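Local atomic coordinates of E3 19 kDa protein (Human adenovirus E serotype 4, PDB entry 5IRO), a protein that probably binds MHC class I heavy chains and retains them in the endoplasmic reticulum, keeping them from the surface of infected cells. Residues E65-S70 with V81-I86; L32-W37 with N52-S57; Q40-Q45 with V69-A74. All coordinates share one frame; numbering follows the deposited sequence.

Contact 1 (E65-S70 with V81-I86)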
ATOM      1  N   GLU D  65      29.463  -1.851   7.258  1.00 26.22           N
ATOM      2  CA  GLU D  65      29.084  -1.597   8.638  1.00 31.67           C
ATOM      3  C   GLU D  65      29.706  -0.294   9.099  1.00 32.82           C
ATOM      4  O   GLU D  65      29.882  -0.050  10.294  1.00 34.46           O
ATOM      5  CB  GLU D  65      29.527  -2.755   9.519  1.00 31.97           C
ATOM      6  CG  GLU D  65      28.825  -4.045   9.172  1.00 29.83           C
ATOM      7  CD  GLU D  65      29.556  -5.251   9.691  1.00 34.70           C
ATOM      8  OE1 GLU D  65      30.736  -5.104  10.075  1.00 37.04           O
ATOM      9  OE2 GLU D  65      28.944  -6.337   9.729  1.00 38.71           O
ATOM     10  N   TRP D  66      30.043   0.532   8.120  1.00 35.54           N
ATOM     11  CA  TRP D  66      30.540   1.869   8.368  1.00 32.96           C
ATOM     12  C   TRP D  66      29.848   2.794   7.380  1.00 33.22           C
ATOM     13  O   TRP D  66      29.321   2.344   6.361  1.00 35.10           O
ATOM     14  CB  TRP D  66      32.061   1.888   8.208  1.00 42.70           C
ATOM     15  CG  TRP D  66      32.536   1.447   6.861  1.00 34.83           C
ATOM     16  CD1 TRP D  66      33.054   0.226   6.532  1.00 31.59           C
ATOM     17  CD2 TRP D  66      32.643   2.255   5.687  1.00 36.00           C
ATOM     18  NE1 TRP D  66      33.415   0.207   5.207  1.00 43.14           N
ATOM     19  CE2 TRP D  66      33.182   1.445   4.667  1.00 44.80           C
ATOM     20  CE3 TRP D  66      32.315   3.582   5.390  1.00 37.30           C
ATOM     21  CZ2 TRP D  66      33.397   1.917   3.377  1.00 52.22           C
ATOM     22  CZ3 TRP D  66      32.528   4.046   4.112  1.00 42.85           C
ATOM     23  CH2 TRP D  66      33.065   3.219   3.122  1.00 53.02           C
ATOM     24  N   TYR D  67      29.857   4.088   7.673  1.00 34.27           N
ATOM     25  CA  TYR D  67      29.278   5.082   6.782  1.00 32.24           C
ATOM     26  C   TYR D  67      30.014   6.407   6.922  1.00 30.96           C
ATOM     27  O   TYR D  67      30.534   6.723   7.990  1.00 32.40           O
ATOM     28  CB  TYR D  67      27.772   5.232   7.040  1.00 31.49           C
ATOM     29  CG  TYR D  67      27.400   5.625   8.456  1.00 32.68           C
ATOM     30  CD1 TYR D  67      27.009   6.922   8.760  1.00 35.38           C
ATOM     31  CD2 TYR D  67      27.438   4.695   9.488  1.00 30.57           C
ATOM     32  CE1 TYR D  67      26.667   7.281  10.049  1.00 36.30           C
ATOM     33  CE2 TYR D  67      27.099   5.045  10.779  1.00 34.95           C
ATOM     34  CZ  TYR D  67      26.715   6.338  11.054  1.00 39.55           C
ATOM     35  OH  TYR D  67      26.376   6.689  12.342  1.00 36.80           O
ATOM     36  N   THR D  68      30.047   7.184   5.844  1.00 29.32           N
ATOM     37  CA  THR D  68      30.804   8.429   5.841  1.00 28.62           C
ATOM     38  C   THR D  68      29.890   9.637   5.947  1.00 25.08           C
ATOM     39  O   THR D  68      28.811   9.670   5.346  1.00 29.11           O
ATOM     40  CB  THR D  68      31.668   8.579   4.569  1.00 22.41           C
ATOM     41  OG1 THR D  68      30.854   8.440   3.403  1.00 24.05           O
ATOM     42  CG2 THR D  68      32.756   7.538   4.542  1.00 28.79           C
ATOM     43  N   VAL D  69      30.332  10.631   6.710  1.00 40.20           N
ATOM     44  CA  VAL D  69      29.597  11.881   6.841  1.00 38.71           C
ATOM     45  C   VAL D  69      30.488  13.047   6.420  1.00 38.73           C
ATOM     46  O   VAL D  69      31.510  13.330   7.044  1.00 38.62           O
ATOM     47  CB  VAL D  69      29.045  12.092   8.282  1.00 39.76           C
ATOM     48  CG1 VAL D  69      30.122  11.846   9.334  1.00 38.07           C
ATOM     49  CG2 VAL D  69      28.423  13.477   8.431  1.00 31.53           C
ATOM     50  N   SER D  70      30.098  13.709   5.336  1.00 25.59           N
ATOM     51  CA  SER D  70      30.867  14.821   4.805  1.00 21.19           C
ATOM     52  C   SER D  70      30.301  16.099   5.397  1.00 21.89           C
ATOM     53  O   SER D  70      29.132  16.427   5.171  1.00 20.80           O
ATOM     54  CB  SER D  70      30.786  14.854   3.276  1.00 25.18           C
ATOM     55  OG  SER D  70      31.130  13.600   2.709  1.00 24.49           O
ATOM     56  N   VAL D  81      34.067  12.134   7.701  1.00 28.19           N
ATOM     57  CA  VAL D  81      34.343  11.367   8.911  1.00 25.41           C
ATOM     58  C   VAL D  81      33.713   9.982   8.805  1.00 23.36           C
ATOM     59  O   VAL D  81      32.529   9.853   8.484  1.00  8.41           O
ATOM     60  CB  VAL D  81      33.810  12.089  10.169  1.00 20.93           C
ATOM     61  CG1 VAL D  81      33.841  11.169  11.380  1.00 24.73           C
ATOM     62  CG2 VAL D  81      34.609  13.355  10.434  1.00 28.07           C
ATOM     63  N   ASN D  82      34.516   8.952   9.059  1.00 66.70           N
ATOM     64  CA  ASN D  82      34.029   7.579   9.028  1.00 66.86           C
ATOM     65  C   ASN D  82      33.437   7.166  10.371  1.00 63.04           C
ATOM     66  O   ASN D  82      34.090   7.289  11.407  1.00 66.75           O
ATOM     67  CB  ASN D  82      35.153   6.617   8.630  1.00 75.13           C
ATOM     68  CG  ASN D  82      35.478   6.684   7.151  1.00 70.84           C
ATOM     69  OD1 ASN D  82      35.093   7.629   6.467  1.00 74.43           O
ATOM     70  ND2 ASN D  82      36.182   5.677   6.648  1.00 74.32           N
ATOM     71  N   ASN D  83      32.200   6.683  10.354  1.00 41.67           N
ATOM     72  CA  ASN D  83      31.562   6.202  11.572  1.00 43.00           C
ATOM     73  C   ASN D  83      31.162   4.739  11.452  1.00 40.14           C
ATOM     74  O   ASN D  83      30.566   4.337  10.456  1.00 38.89           O
ATOM     75  CB  ASN D  83      30.337   7.057  11.899  1.00 41.72           C
ATOM     76  CG  ASN D  83      30.701   8.352  12.595  1.00 36.99           C
ATOM     77  OD1 ASN D  83      31.785   8.483  13.162  1.00 45.50           O
ATOM     78  ND2 ASN D  83      29.797   9.325  12.547  1.00 44.53           N
ATOM     79  N   THR D  84      31.469   3.945  12.472  1.00 30.60           N
ATOM     80  CA  THR D  84      31.133   2.526  12.435  1.00 27.01           C
ATOM     81  C   THR D  84      29.919   2.227  13.317  1.00 34.87           C
ATOM     82  O   THR D  84      29.957   2.391  14.535  1.00 38.82           O
ATOM     83  CB  THR D  84      32.336   1.621  12.833  1.00 24.57           C
ATOM     84  OG1 THR D  84      31.908   0.255  12.909  1.00 26.45           O
ATOM     85  CG2 THR D  84      32.941   2.040  14.167  1.00 25.09           C
ATOM     86  N   PHE D  85      28.828   1.820  12.679  1.00 27.08           N
ATOM     87  CA  PHE D  85      27.662   1.329  13.398  1.00 24.75           C
ATOM     88  C   PHE D  85      27.343  -0.033  12.829  1.00 21.32           C
ATOM     89  O   PHE D  85      27.222  -0.199  11.616  1.00 25.29           O
ATOM     90  CB  PHE D  85      26.459   2.252  13.221  1.00 25.24           C
ATOM     91  CG  PHE D  85      25.282   1.869  14.078  1.00 18.76           C
ATOM     92  CD1 PHE D  85      24.297   1.021  13.594  1.00 16.70           C
ATOM     93  CD2 PHE D  85      25.174   2.341  15.376  1.00 16.44           C
ATOM     94  CE1 PHE D  85      23.217   0.663  14.383  1.00 20.40           C
ATOM     95  CE2 PHE D  85      24.099   1.987  16.171  1.00  3.77           C
ATOM     96  CZ  PHE D  85      23.119   1.147  15.674  1.00 17.21           C
ATOM     97  N   ILE D  86      27.207  -1.013  13.713  1.00 34.50           N
ATOM     98  CA  ILE D  86      26.978  -2.380  13.280  1.00 35.07           C
ATOM     99  C   ILE D  86      25.515  -2.684  12.945  1.00 38.03           C
ATOM    100  O   ILE D  86      24.623  -2.598  13.790  1.00 34.85           O
ATOM    101  CB  ILE D  86      27.526  -3.390  14.317  1.00 49.23           C
ATOM    102  CG1 ILE D  86      27.392  -4.817  13.792  1.00 44.02           C
ATOM    103  CG2 ILE D  86      26.882  -3.196  15.692  1.00 53.38           C
ATOM    104  CD1 ILE D  86      28.428  -5.156  12.751  1.00 34.87           C
TER
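Asn-83 lays its CB over one face of the Tyr-67 ring in a CH-pi contact, 4.1 Å from the ring centroid and shifted toward the rim, with CZ its nearest ring atom. The amide beyond stands steeply to the ring, the two planes 72° apart, so it is the methylene and not the flat amide that meets the aromatic surface. Tyr-67 CG sits between the backbone N and the carbonyl carbon (chi1 58°), which swings the ring toward the partner strand. Phe-85 comes to the same ring from another direction: its CB approaches the edge at CE2, 3.8 Å away, while its own ring leads off toward Leu-20 and Phe-22. Segments 65-70 and 81-86 are the two arms of the antiparallel hairpin formed by strands 66-72 and 78-84. Tyr-67 with Asn-83 and Val-69 with Val-81 are the hydrogen-bonded pairs of this part of the hairpin, each closed by two backbone bonds; Asn-83 N to Tyr-67 O, at 2.9 Å, is nearly straight (171°). In the second pair the two valine side chains run side by side and point the same way, CG1 of Val-69 resting 3.8 Å from CB of Val-81. The opposite face carries Thr-68 and Asn-82, a non-hydrogen-bonded pair, the Thr-68 methyl CG2 lying next to OD1 of the poorly ordered Asn-82. Toward the end of the pairing, Glu-65 O receives two weak bonds, from Phe-85 N at 3.2 Å and Thr-84 OG1 at 3.3 Å, and the extended chain of Glu-65 lies alongside Ile-86, whose CD1 lies against the Glu-65 carboxylate.

Contact 2 (L32-W37 with N52-S57)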
ATOM      1  N   LEU D  32      17.789   2.956   7.722  1.00 35.46           N
ATOM      2  CA  LEU D  32      17.466   4.368   7.556  1.00 35.87           C
ATOM      3  C   LEU D  32      18.393   5.228   8.404  1.00 35.66           C
ATOM      4  O   LEU D  32      18.170   5.391   9.601  1.00 35.28           O
ATOM      5  CB  LEU D  32      16.019   4.633   7.965  1.00 37.85           C
ATOM      6  CG  LEU D  32      15.549   6.070   7.736  1.00 42.69           C
ATOM      7  CD1 LEU D  32      15.171   6.293   6.279  1.00 39.49           C
ATOM      8  CD2 LEU D  32      14.403   6.420   8.665  1.00 40.44           C
ATOM      9  N   ILE D  33      19.416   5.797   7.776  1.00 23.79           N
ATOM     10  CA  ILE D  33      20.350   6.675   8.472  1.00 24.48           C
ATOM     11  C   ILE D  33      19.876   8.123   8.418  1.00 24.36           C
ATOM     12  O   ILE D  33      19.986   8.783   7.382  1.00 25.22           O
ATOM     13  CB  ILE D  33      21.762   6.584   7.863  1.00 23.43           C
ATOM     14  CG1 ILE D  33      22.171   5.118   7.697  1.00 16.67           C
ATOM     15  CG2 ILE D  33      22.768   7.327   8.729  1.00 21.64           C
ATOM     16  CD1 ILE D  33      23.460   4.921   6.923  1.00 18.37           C
ATOM     17  N   LYS D  34      19.344   8.611   9.535  1.00 23.04           N
ATOM     18  CA  LYS D  34      18.835   9.977   9.598  1.00 28.23           C
ATOM     19  C   LYS D  34      19.788  10.933  10.319  1.00 37.67           C
ATOM     20  O   LYS D  34      20.040  10.798  11.516  1.00 35.08           O
ATOM     21  CB  LYS D  34      17.462  10.004  10.272  1.00 26.99           C
ATOM     22  CG  LYS D  34      16.808  11.377  10.280  1.00 30.36           C
ATOM     23  CD  LYS D  34      15.401  11.305  10.845  1.00 31.25           C
ATOM     24  CE  LYS D  34      14.689  12.643  10.735  1.00 35.88           C
ATOM     25  NZ  LYS D  34      13.338  12.591  11.356  1.00 24.80           N
ATOM     26  N   CYS D  35      20.312  11.900   9.577  1.00 55.94           N
ATOM     27  CA  CYS D  35      21.090  12.983  10.159  1.00 61.66           C
ATOM     28  C   CYS D  35      20.285  14.276  10.113  1.00 56.39           C
ATOM     29  O   CYS D  35      19.132  14.275   9.681  1.00 61.02           O
ATOM     30  CB  CYS D  35      22.434  13.134   9.440  1.00 68.88           C
ATOM     31  SG  CYS D  35      23.526  11.696   9.592  1.00 54.38           S
ATOM     32  N   GLY D  36      20.893  15.377  10.543  1.00 48.79           N
ATOM     33  CA  GLY D  36      20.165  16.627  10.680  1.00 58.76           C
ATOM     34  C   GLY D  36      19.662  17.223   9.379  1.00 55.01           C
ATOM     35  O   GLY D  36      20.321  17.129   8.344  1.00 58.16           O
ATOM     36  N   TRP D  37      18.482  17.834   9.439  1.00 37.57           N
ATOM     37  CA  TRP D  37      17.891  18.520   8.291  1.00 40.27           C
ATOM     38  C   TRP D  37      18.004  20.034   8.454  1.00 43.34           C
ATOM     39  O   TRP D  37      17.358  20.803   7.738  1.00 47.71           O
ATOM     40  CB  TRP D  37      16.426  18.113   8.128  1.00 40.60           C
ATOM     41  CG  TRP D  37      16.250  16.789   7.462  1.00 37.93           C
ATOM     42  CD1 TRP D  37      16.026  15.589   8.072  1.00 39.83           C
ATOM     43  CD2 TRP D  37      16.274  16.526   6.055  1.00 33.13           C
ATOM     44  NE1 TRP D  37      15.916  14.594   7.132  1.00 42.92           N
ATOM     45  CE2 TRP D  37      16.064  15.143   5.885  1.00 35.33           C
ATOM     46  CE3 TRP D  37      16.457  17.324   4.921  1.00 32.94           C
ATOM     47  CZ2 TRP D  37      16.029  14.542   4.628  1.00 34.05           C
ATOM     48  CZ3 TRP D  37      16.423  16.726   3.676  1.00 33.55           C
ATOM     49  CH2 TRP D  37      16.210  15.350   3.539  1.00 33.45           C
ATOM     50  N   ASN D  52      22.230  12.969   0.647  1.00 25.22           N
ATOM     51  CA  ASN D  52      21.857  14.197   1.342  1.00 38.44           C
ATOM     52  C   ASN D  52      21.902  14.105   2.866  1.00 41.44           C
ATOM     53  O   ASN D  52      22.937  13.788   3.454  1.00 42.72           O
ATOM     54  CB  ASN D  52      20.483  14.673   0.861  1.00 41.23           C
ATOM     55  CG  ASN D  52      20.446  14.924  -0.639  1.00 37.00           C
ATOM     56  OD1 ASN D  52      20.467  13.988  -1.438  1.00 28.97           O
ATOM     57  ND2 ASN D  52      20.384  16.193  -1.027  1.00 37.55           N
ATOM     58  N   ASN D  53      20.759  14.381   3.490  1.00 36.77           N
ATOM     59  CA  ASN D  53      20.643  14.412   4.943  1.00 35.27           C
ATOM     60  C   ASN D  53      20.170  13.080   5.522  1.00 36.42           C
ATOM     61  O   ASN D  53      20.572  12.692   6.619  1.00 36.25           O
ATOM     62  CB  ASN D  53      19.676  15.520   5.371  1.00 36.46           C
ATOM     63  CG  ASN D  53      20.189  16.908   5.041  1.00 36.50           C
ATOM     64  OD1 ASN D  53      20.025  17.391   3.921  1.00 36.31           O
ATOM     65  ND2 ASN D  53      20.794  17.566   6.022  1.00 41.31           N
ATOM     66  N   THR D  54      19.320  12.379   4.778  1.00 42.95           N
ATOM     67  CA  THR D  54      18.773  11.107   5.237  1.00 37.93           C
ATOM     68  C   THR D  54      18.930  10.055   4.146  1.00 36.52           C
ATOM     69  O   THR D  54      18.626  10.306   2.979  1.00 39.34           O
ATOM     70  CB  THR D  54      17.283  11.240   5.621  1.00 40.66           C
ATOM     71  OG1 THR D  54      17.125  12.297   6.576  1.00 45.83           O
ATOM     72  CG2 THR D  54      16.763   9.940   6.220  1.00 38.02           C
ATOM     73  N   LEU D  55      19.400   8.874   4.532  1.00 15.79           N
ATOM     74  CA  LEU D  55      19.691   7.818   3.572  1.00  6.29           C
ATOM     75  C   LEU D  55      18.859   6.579   3.889  1.00 19.08           C
ATOM     76  O   LEU D  55      18.583   6.290   5.051  1.00 19.95           O
ATOM     77  CB  LEU D  55      21.189   7.489   3.605  1.00 12.43           C
ATOM     78  CG  LEU D  55      21.842   6.807   2.398  1.00 10.86           C
ATOM     79  CD1 LEU D  55      23.318   7.170   2.311  1.00 18.50           C
ATOM     80  CD2 LEU D  55      21.684   5.302   2.471  1.00 17.02           C
ATOM     81  N   ALA D  56      18.448   5.858   2.851  1.00 31.08           N
ATOM     82  CA  ALA D  56      17.709   4.614   3.036  1.00 30.02           C
ATOM     83  C   ALA D  56      18.253   3.510   2.138  1.00 33.43           C
ATOM     84  O   ALA D  56      18.256   3.638   0.915  1.00 37.05           O
ATOM     85  CB  ALA D  56      16.228   4.830   2.772  1.00 27.19           C
ATOM     86  N   SER D  57      18.712   2.426   2.754  1.00 16.33           N
ATOM     87  CA  SER D  57      19.210   1.280   2.003  1.00 22.87           C
ATOM     88  C   SER D  57      18.804  -0.035   2.656  1.00 28.68           C
ATOM     89  O   SER D  57      17.756  -0.128   3.294  1.00 25.25           O
ATOM     90  CB  SER D  57      20.731   1.343   1.865  1.00 21.01           C
ATOM     91  OG  SER D  57      21.214   0.236   1.126  1.00 20.90           O
TER
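Asn-53 meets Trp-37 first through its CB, which sits squarely over the centre of the six-membered ring, 3.5 Å from the centroid and only 7° off the ring normal, a CH-pi contact over the face. CG follows, anti to its own carbonyl carbon (chi1 -66°), and comes alongside Gly-36 O. From there the amide lies tilted above the indole, the two planes 24° apart: OD1 lies over the rim, 3.7 Å from CE3, and ND2 turns aside to donate to Gly-36 O, a bond modelled too short for its length to be trusted. ND2 also bonds Cys-39 O, and the two carbonyls of one loop probably hold the amide together. That loop follows strand 29-34, whose end pairs antiparallel with strand 54-59 in a three-stranded sheet completed by strand 20-24. Ile-33 and Leu-55 form the hydrogen-bonded pair, with Leu-55 N to Ile-33 O at 2.9 Å; beyond the strands, Cys-35 N donates to Asn-53 O at 3.1 Å. Cys-35 is itself tied by its disulfide to Cys-18, ahead of strand 20-24. On the face shared by Leu-32, Thr-54 and Ala-56, the Leu-32 methyl CD1 packs 3.9 Å from Ala-56 CB. Thr-54 stands roughly at right angles to Trp-37, and its OG1 takes a weak, bent bond from Trp-37 NE1 (2.7 Å), meeting the indole obliquely. Leu-32, Trp-37, Thr-54 and Ala-56 also touch a chain of another protein in the assembly.

Contact 3 (Q40-Q45 with V69-A74)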
ATOM      1  N   GLN D  40      22.597  21.902   5.183  1.00 36.85           N
ATOM      2  CA  GLN D  40      22.727  21.426   3.809  1.00 38.67           C
ATOM      3  C   GLN D  40      24.187  21.003   3.650  1.00 36.64           C
ATOM      4  O   GLN D  40      25.013  21.322   4.507  1.00 30.85           O
ATOM      5  CB  GLN D  40      22.336  22.549   2.833  1.00 40.62           C
ATOM      6  CG  GLN D  40      22.764  22.369   1.374  1.00 34.73           C
ATOM      7  CD  GLN D  40      22.189  21.116   0.734  1.00 34.67           C
ATOM      8  OE1 GLN D  40      22.836  20.068   0.708  1.00 44.22           O
ATOM      9  NE2 GLN D  40      20.976  21.222   0.205  1.00 27.38           N
ATOM     10  N   SER D  41      24.497  20.267   2.585  1.00 38.34           N
ATOM     11  CA  SER D  41      25.866  19.859   2.270  1.00 37.80           C
ATOM     12  C   SER D  41      26.440  18.836   3.254  1.00 46.97           C
ATOM     13  O   SER D  41      27.498  18.257   3.004  1.00 47.01           O
ATOM     14  CB  SER D  41      26.794  21.070   2.119  1.00 37.24           C
ATOM     15  OG  SER D  41      26.327  21.931   1.096  1.00 49.81           O
ATOM     16  N   VAL D  42      25.739  18.602   4.360  1.00 57.79           N
ATOM     17  CA  VAL D  42      26.082  17.490   5.234  1.00 46.95           C
ATOM     18  C   VAL D  42      25.682  16.225   4.487  1.00 49.99           C
ATOM     19  O   VAL D  42      24.527  15.799   4.507  1.00 45.03           O
ATOM     20  CB  VAL D  42      25.427  17.598   6.642  1.00 51.50           C
ATOM     21  CG1 VAL D  42      23.975  18.015   6.534  1.00 54.38           C
ATOM     22  CG2 VAL D  42      25.566  16.290   7.421  1.00 53.93           C
ATOM     23  N   ALA D  43      26.656  15.634   3.805  1.00 23.22           N
ATOM     24  CA  ALA D  43      26.372  14.516   2.917  1.00 20.58           C
ATOM     25  C   ALA D  43      26.534  13.184   3.626  1.00 19.37           C
ATOM     26  O   ALA D  43      27.524  12.955   4.311  1.00 19.76           O
ATOM     27  CB  ALA D  43      27.279  14.578   1.693  1.00 23.06           C
ATOM     28  N   ILE D  44      25.552  12.303   3.468  1.00 37.45           N
ATOM     29  CA  ILE D  44      25.629  10.988   4.090  1.00 33.27           C
ATOM     30  C   ILE D  44      25.861   9.924   3.024  1.00 39.41           C
ATOM     31  O   ILE D  44      25.207   9.913   1.980  1.00 35.33           O
ATOM     32  CB  ILE D  44      24.390  10.665   4.970  1.00 37.58           C
ATOM     33  CG1 ILE D  44      24.591   9.346   5.724  1.00 37.30           C
ATOM     34  CG2 ILE D  44      23.112  10.635   4.146  1.00 38.83           C
ATOM     35  CD1 ILE D  44      25.766   9.362   6.670  1.00 32.55           C
ATOM     36  N   GLN D  45      26.823   9.046   3.281  1.00 38.99           N
ATOM     37  CA  GLN D  45      27.135   7.968   2.356  1.00 39.50           C
ATOM     38  C   GLN D  45      27.191   6.655   3.125  1.00 36.30           C
ATOM     39  O   GLN D  45      27.717   6.607   4.234  1.00 40.09           O
ATOM     40  CB  GLN D  45      28.469   8.252   1.666  1.00 37.16           C
ATOM     41  CG  GLN D  45      29.129   7.061   0.991  1.00 36.88           C
ATOM     42  CD  GLN D  45      29.115   7.171  -0.518  1.00 32.92           C
ATOM     43  OE1 GLN D  45      29.031   8.268  -1.069  1.00 35.13           O
ATOM     44  NE2 GLN D  45      29.209   6.034  -1.197  1.00 30.65           N
ATOM     45  N   VAL D  69      30.332  10.631   6.710  1.00 40.20           N
ATOM     46  CA  VAL D  69      29.597  11.881   6.841  1.00 38.71           C
ATOM     47  C   VAL D  69      30.488  13.047   6.420  1.00 38.73           C
ATOM     48  O   VAL D  69      31.510  13.330   7.044  1.00 38.62           O
ATOM     49  CB  VAL D  69      29.045  12.092   8.282  1.00 39.76           C
ATOM     50  CG1 VAL D  69      30.122  11.846   9.334  1.00 38.07           C
ATOM     51  CG2 VAL D  69      28.423  13.477   8.431  1.00 31.53           C
ATOM     52  N   SER D  70      30.098  13.709   5.336  1.00 25.59           N
ATOM     53  CA  SER D  70      30.867  14.821   4.805  1.00 21.19           C
ATOM     54  C   SER D  70      30.301  16.099   5.397  1.00 21.89           C
ATOM     55  O   SER D  70      29.132  16.427   5.171  1.00 20.80           O
ATOM     56  CB  SER D  70      30.786  14.854   3.276  1.00 25.18           C
ATOM     57  OG  SER D  70      31.130  13.600   2.709  1.00 24.49           O
ATOM     58  N   VAL D  71      31.130  16.814   6.152  1.00 19.83           N
ATOM     59  CA  VAL D  71      30.690  18.032   6.828  1.00 20.14           C
ATOM     60  C   VAL D  71      31.738  19.141   6.802  1.00 19.49           C
ATOM     61  O   VAL D  71      32.888  18.927   7.178  1.00 20.55           O
ATOM     62  CB  VAL D  71      30.306  17.751   8.299  1.00 20.49           C
ATOM     63  CG1 VAL D  71      28.911  17.166   8.385  1.00 17.03           C
ATOM     64  CG2 VAL D  71      31.320  16.827   8.954  1.00 28.48           C
ATOM     65  N   PRO D  72      31.327  20.345   6.374  1.00 42.29           N
ATOM     66  CA  PRO D  72      32.203  21.521   6.323  1.00 44.72           C
ATOM     67  C   PRO D  72      32.575  22.034   7.711  1.00 47.03           C
ATOM     68  O   PRO D  72      31.753  21.998   8.627  1.00 52.33           O
ATOM     69  CB  PRO D  72      31.344  22.556   5.590  1.00 39.83           C
ATOM     70  CG  PRO D  72      29.939  22.137   5.873  1.00 43.16           C
ATOM     71  CD  PRO D  72      29.980  20.641   5.858  1.00 42.36           C
ATOM     72  N   GLY D  73      33.813  22.497   7.854  1.00 27.36           N
ATOM     73  CA  GLY D  73      34.330  22.949   9.133  1.00 24.23           C
ATOM     74  C   GLY D  73      34.203  24.448   9.331  1.00 31.85           C
ATOM     75  O   GLY D  73      33.603  25.143   8.511  1.00 39.79           O
ATOM     76  N   ALA D  74      34.770  24.947  10.424  1.00 38.67           N
ATOM     77  CA  ALA D  74      34.756  26.377  10.710  1.00 37.44           C
ATOM     78  C   ALA D  74      35.688  27.130   9.766  1.00 31.77           C
ATOM     79  O   ALA D  74      35.511  28.325   9.530  1.00 33.89           O
ATOM     80  CB  ALA D  74      35.162  26.625  12.153  1.00 37.48           C
TER
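Two backbone hydrogen bonds tie Ala-43 to Ser-70, closing a hydrogen-bonded antiparallel pair between strands 43-45 and 66-72. Ser-70 N to Ala-43 O, at 2.9 Å, is nearly straight (170°); Ala-43 N to Ser-70 O is also 2.9 Å. Each carbonyl takes a second, softer CA-H...O contact: Val-42 CA stands 3.2 Å from Ser-70 O and Val-69 CA 3.4 Å from Ala-43 O. The apolar contacts gather round Val-42. Its CG2, placed anti to the backbone N, reaches CG1 of Val-71 at 3.6 Å, the two side chains running alongside each other; the same methyl touches CG2 of Val-69 at 4.1 Å, here in a slanting approach. On the face that Ala-43 shares with Ser-70, the two CB atoms meet at 3.9 Å. The serine hydroxyl does not serve this pair, since its polar partner is Thr-80 OG1 on strand 78-84. Strand 43-45 lies along one side of 66-72, and the hairpin partner 78-84 along the other, making a three-stranded antiparallel sheet. All polar bonds between the two segments are main-chain to main-chain, and the side chains add apolar packing centred on Val-42, so the pairing probably owes little to polar side-chain chemistry.

The three contacts, all in what is probably the luminal domain of E3-19K, outside the membrane, form a close triangle, their centres about 12 Å apart. Contacts 1 and 3 belong to one sheet and share Val-69 and Ser-70; strand 66-72 is its middle strand, and a probable hydrogen bond from Thr-68 N to Gln-45 O (2.9 Å) carries the pairing from one contact to the other. Contact 2 lies in the second sheet. Ile-44 bridges the two, packing on Tyr-67 and Leu-55, and its N probably bonds Asn-52 O (3.0 Å), while Tyr-67 CE1 meets Ile-33 CG2 at 4.1 Å. Of the three, contact 2 alone touches the other protein, consistent with a binding surface on that sheet.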